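PDB 3MES: choline kinase from Cryptosporidium parvum, which probably transfers phosphate from ATP to choline, and perhaps to ethanolamine, and is seen here with ADP and magnesium bound. Local coordinates for residues G64-K76 with L82-E94. Residues are numbered along the deposited sequence; the frame is centred on the assembly and turned at random.
Sequences GWKEINESYIEVK and LTNQLFVVSIVNE. With ADP (adenosine-5'-diphosphate), chain I; PT3 (N-propyl-tartramic acid), chain L.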
loop_
_atom_site.group_PDB
_atom_site.type_symbol
_atom_site.label_atom_id
_atom_site.label_comp_id
_atom_site.label_asym_id
_atom_site.label_seq_id
_atom_site.Cartn_x
_atom_site.Cartn_y
_atom_site.Cartn_z
ATOM N N GLY B 64 -14.155 -27.308 -3.506
ATOM C CA GLY B 64 -13.284 -27.747 -4.591
ATOM C C GLY B 64 -12.386 -28.916 -4.229
ATOM O O GLY B 64 -11.864 -29.605 -5.110
ATOM N N TRP B 65 -12.207 -29.142 -2.930
ATOM C CA TRP B 65 -11.296 -30.173 -2.440
ATOM C C TRP B 65 -11.970 -31.538 -2.356
ATOM O O TRP B 65 -11.300 -32.564 -2.234
ATOM C CB TRP B 65 -10.755 -29.789 -1.061
ATOM C CG TRP B 65 -9.728 -28.697 -1.082
ATOM C CD1 TRP B 65 -9.752 -27.561 -1.836
ATOM C CD2 TRP B 65 -8.533 -28.628 -0.290
ATOM N NE1 TRP B 65 -8.640 -26.795 -1.574
ATOM C CE2 TRP B 65 -7.878 -27.427 -0.628
ATOM C CE3 TRP B 65 -7.953 -29.468 0.665
ATOM C CZ2 TRP B 65 -6.673 -27.046 -0.044
ATOM C CZ3 TRP B 65 -6.758 -29.089 1.245
ATOM C CH2 TRP B 65 -6.129 -27.888 0.888
ATOM N N LYS B 66 -13.297 -31.542 -2.413
ATOM C CA LYS B 66 -14.071 -32.771 -2.264
ATOM C C LYS B 66 -13.492 -33.946 -3.059
ATOM O O LYS B 66 -13.270 -35.022 -2.509
ATOM C CB LYS B 66 -15.529 -32.533 -2.666
ATOM C CG LYS B 66 -16.474 -33.655 -2.273
ATOM C CD LYS B 66 -16.655 -33.722 -0.761
ATOM C CE LYS B 66 -17.743 -34.717 -0.379
ATOM N NZ LYS B 66 -17.996 -34.735 1.091
ATOM N N GLU B 67 -13.242 -33.734 -4.346
ATOM C CA GLU B 67 -12.847 -34.831 -5.230
ATOM C C GLU B 67 -11.339 -35.028 -5.367
ATOM O O GLU B 67 -10.893 -35.941 -6.058
ATOM C CB GLU B 67 -13.476 -34.652 -6.616
ATOM C CG GLU B 67 -14.960 -34.970 -6.653
ATOM C CD GLU B 67 -15.258 -36.370 -6.152
ATOM O OE1 GLU B 67 -14.710 -37.336 -6.729
ATOM O OE2 GLU B 67 -16.035 -36.505 -5.181
ATOM N N ILE B 68 -10.557 -34.179 -4.711
ATOM C CA ILE B 68 -9.104 -34.252 -4.821
ATOM C C ILE B 68 -8.537 -35.453 -4.068
ATOM O O ILE B 68 -8.838 -35.658 -2.891
ATOM C CB ILE B 68 -8.435 -32.966 -4.301
ATOM C CG1 ILE B 68 -8.892 -31.756 -5.119
ATOM C CG2 ILE B 68 -6.922 -33.104 -4.336
ATOM C CD1 ILE B 68 -8.306 -30.434 -4.649
ATOM N N ASN B 69 -7.715 -36.244 -4.752
ATOM C CA ASN B 69 -7.089 -37.410 -4.139
ATOM C C ASN B 69 -6.068 -37.010 -3.079
ATOM O O ASN B 69 -5.279 -36.082 -3.277
ATOM C CB ASN B 69 -6.427 -38.290 -5.201
ATOM C CG ASN B 69 -5.886 -39.588 -4.627
ATOM O OD1 ASN B 69 -4.674 -39.766 -4.499
ATOM N ND2 ASN B 69 -6.785 -40.497 -4.266
ATOM N N GLU B 70 -6.084 -37.718 -1.956
ATOM C CA GLU B 70 -5.227 -37.375 -0.827
ATOM C C GLU B 70 -3.748 -37.338 -1.215
ATOM O O GLU B 70 -2.948 -36.648 -0.580
ATOM C CB GLU B 70 -5.447 -38.354 0.328
ATOM C CG GLU B 70 -6.892 -38.800 0.506
ATOM C CD GLU B 70 -7.319 -39.822 -0.536
ATOM O OE1 GLU B 70 -7.692 -40.952 -0.151
ATOM O OE2 GLU B 70 -7.273 -39.502 -1.742
ATOM N N SER B 71 -3.388 -38.076 -2.259
ATOM C CA SER B 71 -1.994 -38.150 -2.687
ATOM C C SER B 71 -1.476 -36.800 -3.182
ATOM O O SER B 71 -0.267 -36.595 -3.290
ATOM C CB SER B 71 -1.813 -39.212 -3.772
ATOM O OG SER B 71 -2.196 -38.719 -5.042
ATOM N N TYR B 72 -2.394 -35.885 -3.479
ATOM C CA TYR B 72 -2.024 -34.560 -3.973
ATOM C C TYR B 72 -2.119 -33.509 -2.872
ATOM O O TYR B 72 -1.981 -32.313 -3.126
ATOM C CB TYR B 72 -2.906 -34.161 -5.158
ATOM C CG TYR B 72 -2.842 -35.131 -6.312
ATOM C CD1 TYR B 72 -1.722 -35.191 -7.131
ATOM C CD2 TYR B 72 -3.899 -35.990 -6.584
ATOM C CE1 TYR B 72 -1.656 -36.079 -8.186
ATOM C CE2 TYR B 72 -3.842 -36.882 -7.638
ATOM C CZ TYR B 72 -2.718 -36.922 -8.436
ATOM O OH TYR B 72 -2.653 -37.808 -9.487
ATOM N N ILE B 73 -2.355 -33.967 -1.649
ATOM C CA ILE B 73 -2.457 -33.073 -0.505
ATOM C C ILE B 73 -1.308 -33.309 0.466
ATOM O O ILE B 73 -1.018 -34.449 0.832
ATOM C CB ILE B 73 -3.785 -33.274 0.243
ATOM C CG1 ILE B 73 -4.963 -33.170 -0.728
ATOM C CG2 ILE B 73 -3.917 -32.263 1.372
ATOM C CD1 ILE B 73 -6.304 -33.480 -0.100
ATOM N N GLU B 74 -0.650 -32.232 0.883
ATOM C CA GLU B 74 0.425 -32.353 1.859
ATOM C C GLU B 74 0.132 -31.543 3.117
ATOM O O GLU B 74 -0.124 -30.342 3.049
ATOM C CB GLU B 74 1.763 -31.914 1.264
ATOM C CG GLU B 74 1.983 -30.413 1.294
ATOM C CD GLU B 74 3.427 -30.042 1.561
ATOM O OE1 GLU B 74 4.243 -30.958 1.795
ATOM O OE2 GLU B 74 3.743 -28.833 1.547
ATOM N N VAL B 75 0.170 -32.214 4.263
ATOM C CA VAL B 75 0.033 -31.551 5.550
ATOM C C VAL B 75 1.409 -31.364 6.173
ATOM O O VAL B 75 2.132 -32.335 6.398
ATOM C CB VAL B 75 -0.830 -32.373 6.520
ATOM C CG1 VAL B 75 -0.764 -31.781 7.921
ATOM C CG2 VAL B 75 -2.266 -32.446 6.027
ATOM N N LYS B 76 1.774 -30.118 6.453
ATOM C CA LYS B 76 3.070 -29.848 7.057
ATOM C C LYS B 76 2.915 -28.916 8.256
ATOM O O LYS B 76 2.533 -27.754 8.112
ATOM C CB LYS B 76 4.038 -29.271 6.019
ATOM C CG LYS B 76 4.496 -27.853 6.290
ATOM C CD LYS B 76 5.691 -27.850 7.239
ATOM C CE LYS B 76 6.167 -26.429 7.535
ATOM N NZ LYS B 76 6.872 -25.814 6.375
ATOM N N LEU B 82 2.872 -20.314 19.354
ATOM C CA LEU B 82 3.174 -20.313 20.780
ATOM C C LEU B 82 2.152 -21.106 21.594
ATOM O O LEU B 82 2.426 -21.503 22.727
ATOM C CB LEU B 82 3.240 -18.871 21.290
ATOM C CG LEU B 82 4.245 -18.550 22.396
ATOM C CD1 LEU B 82 5.627 -19.076 22.024
ATOM C CD2 LEU B 82 4.290 -17.047 22.645
ATOM N N THR B 83 0.977 -21.339 21.012
ATOM C CA THR B 83 -0.126 -21.961 21.739
ATOM C C THR B 83 -0.794 -23.097 20.971
ATOM O O THR B 83 -1.006 -24.182 21.510
ATOM C CB THR B 83 -1.224 -20.933 22.075
ATOM O OG1 THR B 83 -0.701 -19.940 22.961
ATOM C CG2 THR B 83 -2.410 -21.620 22.731
ATOM N N ASN B 84 -1.136 -22.835 19.716
ATOM C CA ASN B 84 -1.951 -23.759 18.937
ATOM C C ASN B 84 -1.141 -24.632 17.989
ATOM O O ASN B 84 0.017 -24.339 17.694
ATOM C CB ASN B 84 -3.012 -22.985 18.152
ATOM C CG ASN B 84 -3.869 -22.109 19.043
ATOM O OD1 ASN B 84 -4.554 -22.599 19.942
ATOM N ND2 ASN B 84 -3.836 -20.805 18.797
ATOM N N GLN B 85 -1.762 -25.708 17.518
ATOM C CA GLN B 85 -1.143 -26.571 16.522
ATOM C C GLN B 85 -1.500 -26.063 15.134
ATOM O O GLN B 85 -2.662 -26.083 14.737
ATOM C CB GLN B 85 -1.614 -28.014 16.691
ATOM C CG GLN B 85 -1.389 -28.589 18.078
ATOM C CD GLN B 85 -1.822 -30.041 18.177
ATOM O OE1 GLN B 85 -1.364 -30.889 17.410
ATOM N NE2 GLN B 85 -2.705 -30.334 19.125
ATOM N N LEU B 86 -0.497 -25.596 14.399
ATOM C CA LEU B 86 -0.729 -25.022 13.083
ATOM C C LEU B 86 -0.199 -25.928 11.982
ATOM O O LEU B 86 0.869 -26.526 12.108
ATOM C CB LEU B 86 -0.091 -23.635 12.980
ATOM C CG LEU B 86 -0.507 -22.608 14.038
ATOM C CD1 LEU B 86 0.104 -21.244 13.735
ATOM C CD2 LEU B 86 -2.023 -22.507 14.139
ATOM N N PHE B 87 -0.958 -26.025 10.898
ATOM C CA PHE B 87 -0.550 -26.823 9.753
ATOM C C PHE B 87 -0.816 -26.054 8.472
ATOM O O PHE B 87 -1.860 -25.421 8.325
ATOM C CB PHE B 87 -1.320 -28.147 9.711
ATOM C CG PHE B 87 -1.199 -28.964 10.965
ATOM C CD1 PHE B 87 -0.199 -29.914 11.096
ATOM C CD2 PHE B 87 -2.097 -28.796 12.005
ATOM C CE1 PHE B 87 -0.089 -30.675 12.248
ATOM C CE2 PHE B 87 -1.995 -29.553 13.160
ATOM C CZ PHE B 87 -0.989 -30.493 13.282
ATOM N N VAL B 88 0.132 -26.106 7.546
ATOM C CA VAL B 88 -0.107 -25.588 6.213
ATOM C C VAL B 88 -0.485 -26.757 5.313
ATOM O O VAL B 88 0.317 -27.664 5.088
ATOM C CB VAL B 88 1.119 -24.864 5.645
ATOM C CG1 VAL B 88 0.754 -24.167 4.347
ATOM C CG2 VAL B 88 1.654 -23.859 6.652
ATOM N N VAL B 89 -1.718 -26.738 4.819
ATOM C CA VAL B 89 -2.213 -27.808 3.966
ATOM C C VAL B 89 -2.287 -27.332 2.522
ATOM O O VAL B 89 -3.111 -26.485 2.182
ATOM C CB VAL B 89 -3.601 -28.293 4.418
ATOM C CG1 VAL B 89 -4.038 -29.492 3.590
ATOM C CG2 VAL B 89 -3.585 -28.637 5.901
ATOM N N SER B 90 -1.423 -27.881 1.678
ATOM C CA SER B 90 -1.329 -27.439 0.293
ATOM C C SER B 90 -1.735 -28.525 -0.695
ATOM O O SER B 90 -1.697 -29.714 -0.386
ATOM C CB SER B 90 0.097 -26.981 -0.020
ATOM O OG SER B 90 0.550 -26.030 0.925
ATOM N N ILE B 91 -2.133 -28.095 -1.888
ATOM C CA ILE B 91 -2.312 -28.998 -3.011
ATOM C C ILE B 91 -1.045 -28.929 -3.854
ATOM O O ILE B 91 -0.688 -27.866 -4.360
ATOM C CB ILE B 91 -3.524 -28.601 -3.872
ATOM C CG1 ILE B 91 -4.795 -28.556 -3.020
ATOM C CG2 ILE B 91 -3.691 -29.562 -5.035
ATOM C CD1 ILE B 91 -5.116 -29.862 -2.324
ATOM N N VAL B 92 -0.363 -30.060 -3.996
ATOM C CA VAL B 92 0.946 -30.083 -4.644
ATOM C C VAL B 92 0.881 -30.310 -6.153
ATOM O O VAL B 92 1.899 -30.226 -6.841
ATOM C CB VAL B 92 1.866 -31.146 -4.010
ATOM C CG1 VAL B 92 2.283 -30.718 -2.610
ATOM C CG2 VAL B 92 1.173 -32.501 -3.983
ATOM N N ASN B 93 -0.311 -30.599 -6.665
ATOM C CA ASN B 93 -0.498 -30.782 -8.102
ATOM C C ASN B 93 -1.039 -29.521 -8.767
ATOM O O ASN B 93 -2.115 -29.038 -8.416
ATOM C CB ASN B 93 -1.432 -31.962 -8.381
ATOM C CG ASN B 93 -1.724 -32.138 -9.863
ATOM O OD1 ASN B 93 -2.427 -33.066 -10.265
ATOM N ND2 ASN B 93 -1.185 -31.245 -10.683
ATOM N N GLU B 94 -0.288 -28.992 -9.730
ATOM C CA GLU B 94 -0.688 -27.776 -10.430
ATOM C C GLU B 94 -1.880 -28.021 -11.350
ATOM O O GLU B 94 -2.679 -27.115 -11.600
ATOM C CB GLU B 94 0.487 -27.206 -11.229
ATOM C CG GLU B 94 1.697 -26.849 -10.380
ATOM C CD GLU B 94 2.868 -26.367 -11.214
ATOM O OE1 GLU B 94 2.856 -26.600 -12.443
ATOM O OE2 GLU B 94 3.798 -25.755 -10.644
HETATM P PB ADP I . -0.249 -18.985 18.205
HETATM O O1B ADP I . 0.164 -20.354 18.693
HETATM O O2B ADP I . -1.740 -18.781 18.101
HETATM O O3B ADP I . 0.500 -17.849 18.864
HETATM P PA ADP I . 0.176 -17.688 15.723
HETATM O O1A ADP I . 0.797 -16.505 16.428
HETATM O O2A ADP I . -1.215 -17.590 15.151
HETATM O O3A ADP I . 0.249 -18.983 16.678
HETATM O "O5'" ADP I . 1.181 -18.150 14.560
HETATM C "C5'" ADP I . 1.035 -17.653 13.238
HETATM C "C4'" ADP I . 2.370 -17.819 12.537
HETATM O "O4'" ADP I . 2.262 -18.871 11.581
HETATM C "C3'" ADP I . 2.725 -16.552 11.781
HETATM O "O3'" ADP I . 3.977 -16.047 12.243
HETATM C "C2'" ADP I . 2.819 -16.962 10.329
HETATM O "O2'" ADP I . 4.195 -17.079 9.963
HETATM C "C1'" ADP I . 2.141 -18.319 10.274
HETATM N N9 ADP I . 0.698 -18.136 9.990
HETATM C C8 ADP I . -0.288 -18.132 10.907
HETATM N N7 ADP I . -1.501 -17.945 10.326
HETATM C C5 ADP I . -1.294 -17.825 9.002
HETATM C C6 ADP I . -2.143 -17.610 7.807
HETATM N N6 ADP I . -3.487 -17.483 7.920
HETATM N N1 ADP I . -1.529 -17.547 6.603
HETATM C C2 ADP I . -0.193 -17.671 6.482
HETATM N N3 ADP I . 0.639 -17.870 7.519
HETATM C C4 ADP I . 0.157 -17.953 8.784
HETATM O O1 PT3 L . 1.381 -14.203 18.636
HETATM O O11 PT3 L . 1.565 -15.477 20.461
HETATM C C1 PT3 L . 2.033 -14.776 19.537
HETATM C C2 PT3 L . 3.545 -14.578 19.508
HETATM O O2 PT3 L . 4.178 -15.350 20.533
HETATM C C3 PT3 L . 3.821 -13.093 19.723
HETATM O O3 PT3 L . 4.643 -12.904 20.877
HETATM C C4 PT3 L . 4.525 -12.574 18.479
HETATM O O41 PT3 L . 4.319 -11.434 18.069
HETATM N N4 PT3 L . 5.323 -13.461 17.888
HETATM C C41 PT3 L . 6.072 -13.144 16.662
HETATM C C42 PT3 L . 7.192 -14.167 16.461
HETATM C C43 PT3 L . 8.559 -13.481 16.439
HETATM O O HOH W 1 1.643 -27.653 3.086
#
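Trp65 lays one face of its indole against Ile91. Ile91 CD1 sits over the six-membered ring, 3.8 Å from its centroid and 6° off the normal, a CH-pi contact. The ring edge points at Val89, with Trp65 CH2 3.6 Å from Val89 O in the ring plane. The indole NE1 is held by the backbone oxygen of His102. Ile68 meets Ile91 tip to tip through the two CD1 atoms. Tyr72 O takes the N-H of Val92, and the Tyr72 ring lies alongside Asn93, with CD1 3.5 Å from Asn93 CB. Ile73 faces the same side as Val75, Val89 and Ile91. Its CG2, anti to the backbone N, touches Val89 CG1 at 3.6 Å. Glu74 pairs with Ser90 through two backbone bonds; the N-H of Glu74 meets Ser90 O at 168°. Val75 CG1 packs against Phe87 CD1 at 3.7 Å. Lys76 and Val88 form a second hydrogen-bonded pair. Just ahead of strand 85-91, the successive amides of Leu82, Thr83 and Asn84 donate to ADP O1B; Thr83 N lies 2.6 Å from it. This is the antiparallel beta hairpin of a kinase-like N-terminal lobe, whose connecting loop holds the beta phosphate of ADP.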